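Local coordinates for protein acetyl-CoA C-acetyltransferase (Syntrophomonas wolfei subsp. wolfei, PDB 7N7Z) that probably condenses two molecules of acetyl-CoA into acetoacetyl-CoA with release of CoA, a reversible reaction in acetoacetyl-CoA thiolases, at residues V11-T16 and R366-M371; I51-V56 and P80-S85; G158-M163 and P237-G242; S123-L128 and D145-D150. All blocks are in the same frame, centred on the assembly; numbering follows the deposited sequence.

In the fold
Contact 1 is the core contact: its strand 11-15 lies in the same large mixed sheet that contact 2 reaches at the edge within this chain, and it joins the two halves of the thiolase chain, enclosing the other three contacts along the sequence. It packs methyls and arginine stems, whereas the partly buried contact 2 uses main-chain bonds and a salt bridge beside a second subunit. Contacts 3 and 4 lie away from that sheet. Contact 4 is buried among three subunits and combines aliphatic packing with a ring over an aspartate; contact 3 lies at the surface and rests on a histidine, a phenylalanine and a methionine. Those two touch, His160 meeting Leu148.

Contact 1 (V11-T16 and R366-M371); sequences VGMART and RIIVSM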
loop_
_atom_site.group_PDB
_atom_site.type_symbol
_atom_site.label_atom_id
_atom_site.label_comp_id
_atom_site.label_asym_id
_atom_site.label_seq_id
_atom_site.Cartn_x
_atom_site.Cartn_y
_atom_site.Cartn_z
ATOM N N VAL B 11 -12.151 -16.930 -39.262
ATOM C CA VAL B 11 -12.991 -18.119 -39.249
ATOM C C VAL B 11 -13.902 -18.182 -38.029
ATOM O O VAL B 11 -14.947 -18.849 -38.096
ATOM C CB VAL B 11 -12.133 -19.399 -39.341
ATOM C CG1 VAL B 11 -13.011 -20.636 -39.407
ATOM C CG2 VAL B 11 -11.225 -19.336 -40.559
ATOM N N GLY B 12 -13.556 -17.521 -36.935
ATOM C CA GLY B 12 -14.402 -17.509 -35.755
ATOM C C GLY B 12 -14.242 -16.203 -35.013
ATOM O O GLY B 12 -13.158 -15.611 -34.991
ATOM N N MET B 13 -15.335 -15.747 -34.402
ATOM C CA MET B 13 -15.349 -14.475 -33.694
ATOM C C MET B 13 -16.334 -14.551 -32.540
ATOM O O MET B 13 -17.406 -15.146 -32.671
ATOM C CB MET B 13 -15.735 -13.323 -34.628
ATOM C CG MET B 13 -14.769 -13.111 -35.775
ATOM S SD MET B 13 -15.276 -11.763 -36.854
ATOM C CE MET B 13 -14.269 -10.435 -36.218
ATOM N N ALA B 14 -15.971 -13.935 -31.418
ATOM C CA ALA B 14 -16.837 -13.927 -30.248
ATOM C C ALA B 14 -16.393 -12.819 -29.307
ATOM O O ALA B 14 -15.241 -12.380 -29.328
ATOM C CB ALA B 14 -16.820 -15.277 -29.524
ATOM N N ARG B 15 -17.336 -12.371 -28.483
ATOM C CA ARG B 15 -17.042 -11.430 -27.416
ATOM C C ARG B 15 -17.986 -11.709 -26.257
ATOM O O ARG B 15 -19.068 -12.274 -26.435
ATOM C CB ARG B 15 -17.175 -9.973 -27.883
ATOM C CG ARG B 15 -18.596 -9.513 -28.204
ATOM C CD ARG B 15 -18.675 -7.991 -28.250
ATOM N NE ARG B 15 -20.008 -7.499 -28.585
ATOM C CZ ARG B 15 -20.910 -7.083 -27.705
ATOM N NH1 ARG B 15 -20.678 -7.118 -26.402
ATOM N NH2 ARG B 15 -22.077 -6.619 -28.144
ATOM N N THR B 16 -17.556 -11.321 -25.066
ATOM C CA THR B 16 -18.427 -11.343 -23.905
ATOM C C THR B 16 -19.283 -10.087 -23.905
ATOM O O THR B 16 -19.047 -9.158 -24.680
ATOM C CB THR B 16 -17.599 -11.438 -22.626
ATOM O OG1 THR B 16 -16.961 -10.180 -22.371
ATOM C CG2 THR B 16 -16.540 -12.527 -22.744
ATOM N N ARG B 366 -13.226 -5.641 -30.508
ATOM C CA ARG B 366 -14.672 -5.683 -30.323
ATOM C C ARG B 366 -15.393 -5.124 -31.542
ATOM O O ARG B 366 -16.323 -5.746 -32.070
ATOM C CB ARG B 366 -15.061 -4.900 -29.067
ATOM C CG ARG B 366 -16.348 -5.373 -28.403
ATOM C CD ARG B 366 -17.583 -4.769 -29.060
ATOM N NE ARG B 366 -17.647 -3.323 -28.877
ATOM C CZ ARG B 366 -18.320 -2.491 -29.661
ATOM N NH1 ARG B 366 -19.011 -2.927 -30.703
ATOM N NH2 ARG B 366 -18.300 -1.189 -29.394
ATOM N N ILE B 367 -14.975 -3.944 -32.007
ATOM C CA ILE B 367 -15.670 -3.300 -33.112
ATOM C C ILE B 367 -15.461 -4.048 -34.421
ATOM O O ILE B 367 -16.288 -3.932 -35.332
ATOM C CB ILE B 367 -15.231 -1.828 -33.234
ATOM C CG1 ILE B 367 -13.733 -1.717 -33.527
ATOM C CG2 ILE B 367 -15.570 -1.069 -31.954
ATOM C CD1 ILE B 367 -13.306 -0.314 -33.916
ATOM N N ILE B 368 -14.376 -4.815 -34.546
ATOM C CA ILE B 368 -14.236 -5.692 -35.704
ATOM C C ILE B 368 -15.252 -6.824 -35.626
ATOM O O ILE B 368 -15.904 -7.163 -36.620
ATOM C CB ILE B 368 -12.800 -6.236 -35.800
ATOM C CG1 ILE B 368 -11.810 -5.120 -36.134
ATOM C CG2 ILE B 368 -12.712 -7.318 -36.858
ATOM C CD1 ILE B 368 -10.385 -5.475 -35.780
ATOM N N VAL B 369 -15.403 -7.425 -34.443
ATOM C CA VAL B 369 -16.395 -8.480 -34.260
ATOM C C VAL B 369 -17.790 -7.948 -34.565
ATOM O O VAL B 369 -18.558 -8.559 -35.318
ATOM C CB VAL B 369 -16.313 -9.048 -32.830
ATOM C CG1 VAL B 369 -17.522 -9.924 -32.533
ATOM C CG2 VAL B 369 -15.021 -9.827 -32.637
ATOM N N SER B 370 -18.140 -6.801 -33.979
ATOM C CA SER B 370 -19.466 -6.234 -34.201
ATOM C C SER B 370 -19.652 -5.824 -35.655
ATOM O O SER B 370 -20.739 -5.996 -36.219
ATOM C CB SER B 370 -19.684 -5.040 -33.274
ATOM O OG SER B 370 -19.745 -5.457 -31.922
ATOM N N MET B 371 -18.603 -5.286 -36.281
ATOM C CA MET B 371 -18.685 -4.927 -37.691
ATOM C C MET B 371 -19.130 -6.119 -38.527
ATOM O O MET B 371 -20.095 -6.030 -39.295
ATOM C CB MET B 371 -17.332 -4.403 -38.178
ATOM C CG MET B 371 -17.301 -4.012 -39.654
ATOM S SD MET B 371 -15.628 -3.998 -40.328
ATOM C CE MET B 371 -15.328 -5.754 -40.469
#
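Strand 11-15 crosses helix 366-371 at 115°, the short axes approaching to 8.4 Å, with Met13 and Val369 bringing their CA atoms nearest, 6.1 Å apart. In the thiolase fold this lays a central strand of the N-terminal half against a helix of the C-terminal half. Met13 and Arg15 both direct their side chains at the helix. Met13 turns its methyl inward by a bend at the sulfur (chi3 98°), so CE packs 3.5 Å from Ile368 CG2, on a side chain running at about a right angle to its own, and 3.7 Å from Val369 CG2. Arg15 and Arg366 run side by side in the same direction and touch through their stems, Arg15 CD lying 3.5 Å from Arg366 CD. The charged end of Arg15 is held by salt bridges to Glu202 and Asp220, and Glu202 also bonds Ser370. A leucine in place of Arg15 would probably leave Glu202 and Asp220 without this charged mate. Ser370 OG receives Arg366 NH1 at 2.9 Å, almost exactly in the guanidinium plane.

Contact 2 (I51-V56 and P80-S85); sequences IIDEIV and PVRSGS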
loop_
_atom_site.group_PDB
_atom_site.type_symbol
_atom_site.label_atom_id
_atom_site.label_comp_id
_atom_site.label_asym_id
_atom_site.label_seq_id
_atom_site.Cartn_x
_atom_site.Cartn_y
_atom_site.Cartn_z
ATOM N N ILE B 51 -3.820 -27.277 -32.958
ATOM C CA ILE B 51 -3.043 -26.937 -34.145
ATOM C C ILE B 51 -2.887 -25.438 -34.328
ATOM O O ILE B 51 -2.226 -25.010 -35.287
ATOM C CB ILE B 51 -3.651 -27.567 -35.413
ATOM C CG1 ILE B 51 -4.979 -26.890 -35.765
ATOM C CG2 ILE B 51 -3.843 -29.064 -35.217
ATOM C CD1 ILE B 51 -5.775 -27.612 -36.831
ATOM N N ILE B 52 -3.469 -24.623 -33.450
ATOM C CA ILE B 52 -3.302 -23.178 -33.547
ATOM C C ILE B 52 -1.839 -22.833 -33.303
ATOM O O ILE B 52 -1.213 -23.337 -32.362
ATOM C CB ILE B 52 -4.233 -22.461 -32.556
ATOM C CG1 ILE B 52 -5.693 -22.680 -32.966
ATOM C CG2 ILE B 52 -3.902 -20.973 -32.491
ATOM C CD1 ILE B 52 -6.713 -22.107 -31.993
ATOM N N ASP B 53 -1.285 -21.966 -34.154
ATOM C CA ASP B 53 0.156 -21.746 -34.157
ATOM C C ASP B 53 0.605 -20.757 -33.089
ATOM O O ASP B 53 1.753 -20.825 -32.636
ATOM C CB ASP B 53 0.605 -21.248 -35.533
ATOM C CG ASP B 53 0.495 -22.316 -36.600
ATOM O OD1 ASP B 53 0.938 -23.455 -36.344
ATOM O OD2 ASP B 53 -0.035 -22.018 -37.692
ATOM N N GLU B 54 -0.261 -19.836 -32.678
ATOM C CA GLU B 54 0.137 -18.810 -31.726
ATOM C C GLU B 54 -1.106 -18.174 -31.127
ATOM O O GLU B 54 -2.229 -18.404 -31.580
ATOM C CB GLU B 54 1.009 -17.739 -32.395
ATOM C CG GLU B 54 0.244 -16.838 -33.368
ATOM C CD GLU B 54 1.088 -15.704 -33.916
ATOM O OE1 GLU B 54 2.111 -15.365 -33.287
ATOM O OE2 GLU B 54 0.723 -15.147 -34.971
ATOM N N ILE B 55 -0.881 -17.362 -30.100
ATOM C CA ILE B 55 -1.880 -16.435 -29.587
ATOM C C ILE B 55 -1.229 -15.063 -29.504
ATOM O O ILE B 55 -0.125 -14.926 -28.962
ATOM C CB ILE B 55 -2.430 -16.859 -28.212
ATOM C CG1 ILE B 55 -3.499 -15.863 -27.746
ATOM C CG2 ILE B 55 -1.309 -16.959 -27.188
ATOM C CD1 ILE B 55 -4.154 -16.229 -26.435
ATOM N N VAL B 56 -1.896 -14.058 -30.061
ATOM C CA VAL B 56 -1.501 -12.663 -29.911
ATOM C C VAL B 56 -2.542 -12.012 -29.012
ATOM O O VAL B 56 -3.683 -11.779 -29.431
ATOM C CB VAL B 56 -1.395 -11.946 -31.263
ATOM C CG1 VAL B 56 -0.817 -10.552 -31.077
ATOM C CG2 VAL B 56 -0.541 -12.757 -32.227
ATOM N N PRO B 80 -1.264 -25.730 -28.460
ATOM C CA PRO B 80 -0.111 -26.599 -28.215
ATOM C C PRO B 80 1.034 -25.819 -27.590
ATOM O O PRO B 80 1.200 -24.620 -27.824
ATOM C CB PRO B 80 0.253 -27.107 -29.613
ATOM C CG PRO B 80 -0.184 -26.009 -30.522
ATOM C CD PRO B 80 -1.408 -25.395 -29.888
ATOM N N VAL B 81 1.833 -26.520 -26.781
ATOM C CA VAL B 81 2.953 -25.872 -26.108
ATOM C C VAL B 81 3.962 -25.329 -27.109
ATOM O O VAL B 81 4.763 -24.452 -26.767
ATOM C CB VAL B 81 3.633 -26.847 -25.121
ATOM C CG1 VAL B 81 2.600 -27.499 -24.213
ATOM C CG2 VAL B 81 4.437 -27.901 -25.874
ATOM N N ARG B 82 3.946 -25.833 -28.345
ATOM C CA ARG B 82 4.823 -25.301 -29.382
ATOM C C ARG B 82 4.375 -23.930 -29.869
ATOM O O ARG B 82 5.167 -23.223 -30.502
ATOM C CB ARG B 82 4.883 -26.266 -30.569
ATOM C CG ARG B 82 3.532 -26.530 -31.229
ATOM C CD ARG B 82 3.678 -26.942 -32.690
ATOM N NE ARG B 82 2.413 -26.854 -33.411
ATOM C CZ ARG B 82 2.090 -25.894 -34.270
ATOM N NH1 ARG B 82 2.925 -24.908 -34.557
ATOM N NH2 ARG B 82 0.896 -25.924 -34.856
ATOM N N SER B 83 3.134 -23.541 -29.586
ATOM C CA SER B 83 2.569 -22.330 -30.160
ATOM C C SER B 83 3.266 -21.085 -29.618
ATOM O O SER B 83 3.836 -21.080 -28.523
ATOM C CB SER B 83 1.068 -22.249 -29.869
ATOM O OG SER B 83 0.811 -22.289 -28.475
ATOM N N GLY B 84 3.209 -20.014 -30.412
ATOM C CA GLY B 84 3.760 -18.750 -29.985
ATOM C C GLY B 84 2.822 -17.991 -29.065
ATOM O O GLY B 84 1.632 -18.280 -28.958
ATOM N N SER B 85 3.382 -16.997 -28.381
ATOM C CA SER B 85 2.606 -16.189 -27.454
ATOM C C SER B 85 3.271 -14.830 -27.309
ATOM O O SER B 85 4.500 -14.733 -27.283
ATOM C CB SER B 85 2.487 -16.868 -26.086
ATOM O OG SER B 85 3.745 -16.918 -25.433
#
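A beta-alpha-beta unit closes here: strand 54-58 and strand 84-89, joined through helix 69-76, begin side by side and parallel at the edge of the large mixed sheet within this chain. Glu54 pairs with Gly84 and Ile55 with Ser85. Two main-chain bonds set the register around Glu54: Gly84 N gives to Asp53 O at 2.8 Å, and Ile55 N to Gly84 O at 2.9 Å. The first donor lies in the carbonyl plane on a lone pair, while the second stands 43° out of it. Glycine suits this place, since a side chain would crowd Glu54 CB. Just before strand 84-89, Pro80 to Ser83 form a type I turn, and Pro80 CD sits 3.2 Å from Ile52 O.

The turn also sends out Arg82, whose extended chain carries its guanidinium to Asp53. NH1 and NH2 of Arg82 both grip Asp53 OD1, at 3.0 and 2.9 Å, NH1 on its anti lone pair and NH2 nearly along the C-O bond; OD1 lies in the guanidinium plane at its edge, and the carboxylate is turned 62° from it. Asp53 OD2 is taken by the backbone N of Asp112 and Ile113. A serine in place of Arg82 would probably leave Asp53 OD1 without its charge partner. Arg82 also packs on Glu285 of the second subunit, whose Arg97 forms a salt bridge with Glu54 OE1; Glu54 OE2 bonds Ser114. With one oxygen on Arg82 and the other on two amides, the Asp53 carboxylate is fixed in rotation and likely to stay ionised, tying the turn to the neighbouring strand 113-121.

Contact 3 (G158-M163 and P237-G242); sequences GGHMGM and PAFKKG
His160 and Phe239 bring their rings together obliquely, centroids 4.5 Å apart and planes at 39°. One atom of the phenylalanine makes the closest approach: Phe239 CE1 stands over the centre of the imidazole face, 3.3 Å from His160 ND1. The imidazole gets there because CG lies opposite the backbone N (chi1 -154°), and its rotation is steadied by a capping bond from Gly162 N to His160 ND1, 3.3 Å long but nearly straight at 176° and only slightly out of the ring plane. The buried His160 NE2 has no polar partner in the model.

Phe239 swings its ring toward the start of helix 161-172 and offers a face to Gly162, whose CA sits 4.2 Å from the centroid of the Phe239 ring in a CH-pi contact. Any side chain on Gly162 would run into Phe239 CD2, so glycine lets the ring come this close. Met163 folds back through bends at chi2 and chi3, which brings SD to 3.3 Å from Phe239 O and 4.0 Å from Phe239 CB, the two side chains crossing obliquely. Its methyl then meets the stem of Lys240, Met163 CE being 3.8 Å from Lys240 CE; that lysine also touches a crystal neighbour, so its bent course may owe something to the lattice. Leu148 and Leu152 of helix 146-152 also pack against His160. What results is a histidine N-cap on helix 161-172, covered by the loop preceding strand 254-264, in what probably corresponds to the loop domain of biosynthetic thiolases.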
loop_
_atom_site.group_PDB
_atom_site.type_symbol
_atom_site.label_atom_id
_atom_site.label_comp_id
_atom_site.label_asym_id
_atom_site.label_seq_id
_atom_site.Cartn_x
_atom_site.Cartn_y
_atom_site.Cartn_z
ATOM N N GLY B 158 -1.264 15.780 -20.844
ATOM C CA GLY B 158 -1.311 16.557 -19.626
ATOM C C GLY B 158 -2.434 16.198 -18.678
ATOM O O GLY B 158 -2.404 16.632 -17.518
ATOM N N GLY B 159 -3.416 15.426 -19.123
ATOM C CA GLY B 159 -4.509 15.058 -18.250
ATOM C C GLY B 159 -5.318 13.915 -18.822
ATOM O O GLY B 159 -4.904 13.246 -19.772
ATOM N N HIS B 160 -6.487 13.703 -18.218
ATOM C CA HIS B 160 -7.398 12.635 -18.615
ATOM C C HIS B 160 -7.698 12.680 -20.107
ATOM O O HIS B 160 -7.570 13.732 -20.742
ATOM C CB HIS B 160 -8.701 12.743 -17.818
ATOM C CG HIS B 160 -9.428 11.444 -17.660
ATOM N ND1 HIS B 160 -10.198 10.895 -18.662
ATOM C CD2 HIS B 160 -9.510 10.591 -16.612
ATOM C CE1 HIS B 160 -10.719 9.756 -18.240
ATOM N NE2 HIS B 160 -10.316 9.549 -16.999
ATOM N N MET B 161 -8.098 11.538 -20.678
ATOM C CA MET B 161 -8.510 11.523 -22.078
ATOM C C MET B 161 -9.613 12.541 -22.331
ATOM O O MET B 161 -9.661 13.165 -23.398
ATOM C CB MET B 161 -8.985 10.124 -22.474
ATOM C CG MET B 161 -7.893 9.069 -22.489
ATOM S SD MET B 161 -6.678 9.329 -23.792
ATOM C CE MET B 161 -5.313 8.345 -23.179
ATOM N N GLY B 162 -10.512 12.719 -21.360
ATOM C CA GLY B 162 -11.587 13.682 -21.526
ATOM C C GLY B 162 -11.090 15.076 -21.848
ATOM O O GLY B 162 -11.763 15.831 -22.553
ATOM N N MET B 163 -9.909 15.436 -21.341
ATOM C CA MET B 163 -9.352 16.751 -21.639
ATOM C C MET B 163 -9.025 16.884 -23.121
ATOM O O MET B 163 -9.243 17.945 -23.718
ATOM C CB MET B 163 -8.104 17.000 -20.792
ATOM C CG MET B 163 -8.327 16.845 -19.296
ATOM S SD MET B 163 -9.454 18.084 -18.628
ATOM C CE MET B 163 -8.302 19.379 -18.173
ATOM N N PRO B 237 -20.319 18.987 -16.048
ATOM C CA PRO B 237 -19.069 18.612 -16.721
ATOM C C PRO B 237 -18.257 17.651 -15.864
ATOM O O PRO B 237 -18.174 17.796 -14.642
ATOM C CB PRO B 237 -18.348 19.953 -16.913
ATOM C CG PRO B 237 -19.432 20.983 -16.853
ATOM C CD PRO B 237 -20.438 20.447 -15.879
ATOM N N ALA B 238 -17.652 16.661 -16.521
ATOM C CA ALA B 238 -16.979 15.578 -15.819
ATOM C C ALA B 238 -15.477 15.776 -15.671
ATOM O O ALA B 238 -14.878 15.166 -14.779
ATOM C CB ALA B 238 -17.234 14.248 -16.539
ATOM N N PHE B 239 -14.854 16.607 -16.509
ATOM C CA PHE B 239 -13.403 16.753 -16.501
ATOM C C PHE B 239 -12.908 18.191 -16.534
ATOM O O PHE B 239 -11.733 18.419 -16.217
ATOM C CB PHE B 239 -12.786 16.002 -17.692
ATOM C CG PHE B 239 -13.203 14.562 -17.782
ATOM C CD1 PHE B 239 -12.461 13.572 -17.158
ATOM C CD2 PHE B 239 -14.334 14.197 -18.491
ATOM C CE1 PHE B 239 -12.841 12.245 -17.239
ATOM C CE2 PHE B 239 -14.720 12.871 -18.576
ATOM C CZ PHE B 239 -13.971 11.895 -17.948
ATOM N N LYS B 240 -13.741 19.163 -16.900
ATOM C CA LYS B 240 -13.306 20.550 -16.960
ATOM C C LYS B 240 -14.459 21.460 -16.569
ATOM O O LYS B 240 -15.623 21.166 -16.852
ATOM C CB LYS B 240 -12.799 20.922 -18.359
ATOM C CG LYS B 240 -11.982 22.202 -18.398
ATOM C CD LYS B 240 -11.579 22.564 -19.821
ATOM C CE LYS B 240 -10.529 21.608 -20.367
ATOM N NZ LYS B 240 -9.448 22.325 -21.099
ATOM N N LYS B 241 -14.122 22.571 -15.919
ATOM C CA LYS B 241 -15.132 23.563 -15.576
ATOM C C LYS B 241 -15.777 24.099 -16.846
ATOM O O LYS B 241 -15.088 24.552 -17.764
ATOM C CB LYS B 241 -14.511 24.706 -14.773
ATOM C CG LYS B 241 -13.529 24.260 -13.698
ATOM C CD LYS B 241 -13.557 25.188 -12.484
ATOM C CE LYS B 241 -12.164 25.653 -12.072
ATOM N NZ LYS B 241 -12.167 27.081 -11.647
ATOM N N GLY B 242 -17.105 24.046 -16.898
ATOM C CA GLY B 242 -17.810 24.450 -18.099
ATOM C C GLY B 242 -17.455 23.639 -19.322
ATOM O O GLY B 242 -17.681 24.096 -20.446
#

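Contact 4 (S123-L128 and D145-D150); sequences SNIPYL and DAMLSD
This is a buried contact between a short strand and the start of a helix, at the base of the hairpin formed by strands 127-129 and 141-145. Tyr127 and Asp145 face each other as an antiparallel non-hydrogen-bonded pair. The tyrosine ring lies over Asp145, with Asp145 CA 3.8 Å from the Tyr127 ring centroid and nearly on the ring normal, and the carboxylate stacks against the ring with its plane turned 24°. Tyr127 OH and Asp145 OD2 lie 3.4 Å apart and are bonded to Gly139 O and Gly139 N of the third subunit, while Asp145 OD1 makes a salt bridge with Arg133 of the second. Asp145 also caps the helix, accepting a weak bond from Met147 N.

Around Ala146 the packing is aliphatic. Ala146 CB is wedged among Ile125 CG2, Leu128 CG (both 3.8 Å away) and Pro126 O. With CG1 lying beside its backbone N (chi1 -67°), Ile125 runs across Met147 at about a right angle and sets CD1 3.6 Å from Met147 CB. Leu128 CD1 reaches Asp150 OD2 at 3.3 Å; that aspartate is held by backbone N of Gly64 and Gly66 of the second subunit. Tyr127 and Leu128 also pair antiparallel with a strand of that subunit, so the two-stranded sheet continues across the interface, consistent with the tetramerisation loop of biosynthetic thiolases, with helix 146-152 following directly from strand 141-145.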
loop_
_atom_site.group_PDB
_atom_site.type_symbol
_atom_site.label_atom_id
_atom_site.label_comp_id
_atom_site.label_asym_id
_atom_site.label_seq_id
_atom_site.Cartn_x
_atom_site.Cartn_y
_atom_site.Cartn_z
ATOM N N SER B 123 -12.490 -3.150 -14.034
ATOM C CA SER B 123 -12.944 -3.268 -12.656
ATOM C C SER B 123 -11.893 -3.901 -11.754
ATOM O O SER B 123 -11.938 -3.698 -10.536
ATOM C CB SER B 123 -14.230 -4.094 -12.596
ATOM O OG SER B 123 -15.230 -3.552 -13.442
ATOM N N ASN B 124 -10.953 -4.663 -12.321
ATOM C CA ASN B 124 -9.954 -5.385 -11.541
ATOM C C ASN B 124 -8.534 -4.900 -11.821
ATOM O O ASN B 124 -7.572 -5.635 -11.574
ATOM C CB ASN B 124 -10.061 -6.889 -11.810
ATOM C CG ASN B 124 -11.271 -7.513 -11.143
ATOM O OD1 ASN B 124 -11.304 -7.682 -9.923
ATOM N ND2 ASN B 124 -12.274 -7.859 -11.942
ATOM N N ILE B 125 -8.380 -3.685 -12.329
ATOM C CA ILE B 125 -7.037 -3.103 -12.443
ATOM C C ILE B 125 -6.529 -2.770 -11.044
ATOM O O ILE B 125 -7.245 -2.112 -10.268
ATOM C CB ILE B 125 -7.068 -1.857 -13.332
ATOM C CG1 ILE B 125 -7.398 -2.244 -14.778
ATOM C CG2 ILE B 125 -5.729 -1.134 -13.284
ATOM C CD1 ILE B 125 -7.742 -1.062 -15.666
ATOM N N PRO B 126 -5.330 -3.204 -10.663
ATOM C CA PRO B 126 -4.852 -2.936 -9.303
ATOM C C PRO B 126 -4.422 -1.487 -9.135
ATOM O O PRO B 126 -4.410 -0.685 -10.073
ATOM C CB PRO B 126 -3.666 -3.893 -9.143
ATOM C CG PRO B 126 -3.179 -4.130 -10.535
ATOM C CD PRO B 126 -4.375 -4.020 -11.437
ATOM N N TYR B 127 -4.087 -1.155 -7.893
ATOM C CA TYR B 127 -3.399 0.081 -7.555
ATOM C C TYR B 127 -1.912 -0.214 -7.387
ATOM O O TYR B 127 -1.521 -1.339 -7.067
ATOM C CB TYR B 127 -3.965 0.695 -6.273
ATOM C CG TYR B 127 -5.178 1.576 -6.487
ATOM C CD1 TYR B 127 -6.325 1.082 -7.098
ATOM C CD2 TYR B 127 -5.176 2.901 -6.076
ATOM C CE1 TYR B 127 -7.434 1.889 -7.292
ATOM C CE2 TYR B 127 -6.278 3.714 -6.265
ATOM C CZ TYR B 127 -7.403 3.206 -6.872
ATOM O OH TYR B 127 -8.497 4.020 -7.059
ATOM N N LEU B 128 -1.087 0.808 -7.601
ATOM C CA LEU B 128 0.362 0.660 -7.572
ATOM C C LEU B 128 0.965 1.365 -6.364
ATOM O O LEU B 128 0.497 2.431 -5.953
ATOM C CB LEU B 128 1.003 1.230 -8.842
ATOM C CG LEU B 128 0.328 0.945 -10.181
ATOM C CD1 LEU B 128 0.918 1.847 -11.255
ATOM C CD2 LEU B 128 0.473 -0.517 -10.562
ATOM N N ASP B 145 -3.944 4.930 -8.916
ATOM C CA ASP B 145 -4.912 4.185 -9.712
ATOM C C ASP B 145 -4.296 3.928 -11.082
ATOM O O ASP B 145 -4.197 4.842 -11.906
ATOM C CB ASP B 145 -6.220 4.962 -9.823
ATOM C CG ASP B 145 -7.313 4.167 -10.511
ATOM O OD1 ASP B 145 -6.986 3.168 -11.183
ATOM O OD2 ASP B 145 -8.496 4.539 -10.377
ATOM N N ALA B 146 -3.872 2.686 -11.326
ATOM C CA ALA B 146 -3.153 2.379 -12.558
ATOM C C ALA B 146 -4.015 2.608 -13.793
ATOM O O ALA B 146 -3.492 2.971 -14.853
ATOM C CB ALA B 146 -2.649 0.937 -12.526
ATOM N N MET B 147 -5.328 2.393 -13.685
ATOM C CA MET B 147 -6.203 2.655 -14.822
ATOM C C MET B 147 -6.063 4.093 -15.300
ATOM O O MET B 147 -6.250 4.375 -16.491
ATOM C CB MET B 147 -7.657 2.359 -14.448
ATOM C CG MET B 147 -8.660 2.619 -15.570
ATOM S SD MET B 147 -10.260 3.194 -14.978
ATOM C CE MET B 147 -10.672 1.906 -13.809
ATOM N N LEU B 148 -5.737 5.012 -14.395
ATOM C CA LEU B 148 -5.534 6.409 -14.753
ATOM C C LEU B 148 -4.071 6.688 -15.088
ATOM O O LEU B 148 -3.755 7.147 -16.191
ATOM C CB LEU B 148 -6.004 7.313 -13.608
ATOM C CG LEU B 148 -7.460 7.150 -13.170
ATOM C CD1 LEU B 148 -7.765 8.091 -12.017
ATOM C CD2 LEU B 148 -8.408 7.397 -14.331
ATOM N N SER B 149 -3.168 6.396 -14.149
ATOM C CA SER B 149 -1.774 6.796 -14.310
ATOM C C SER B 149 -1.085 6.032 -15.431
ATOM O O SER B 149 -0.200 6.581 -16.098
ATOM C CB SER B 149 -1.021 6.600 -12.992
ATOM O OG SER B 149 -1.000 5.236 -12.606
ATOM N N ASP B 150 -1.469 4.776 -15.657
ATOM C CA ASP B 150 -0.848 3.943 -16.678
ATOM C C ASP B 150 -1.731 3.762 -17.907
ATOM O O ASP B 150 -1.400 2.953 -18.779
ATOM C CB ASP B 150 -0.495 2.573 -16.093
ATOM C CG ASP B 150 0.800 2.584 -15.299
ATOM O OD1 ASP B 150 1.557 3.576 -15.380
ATOM O OD2 ASP B 150 1.060 1.592 -14.586
#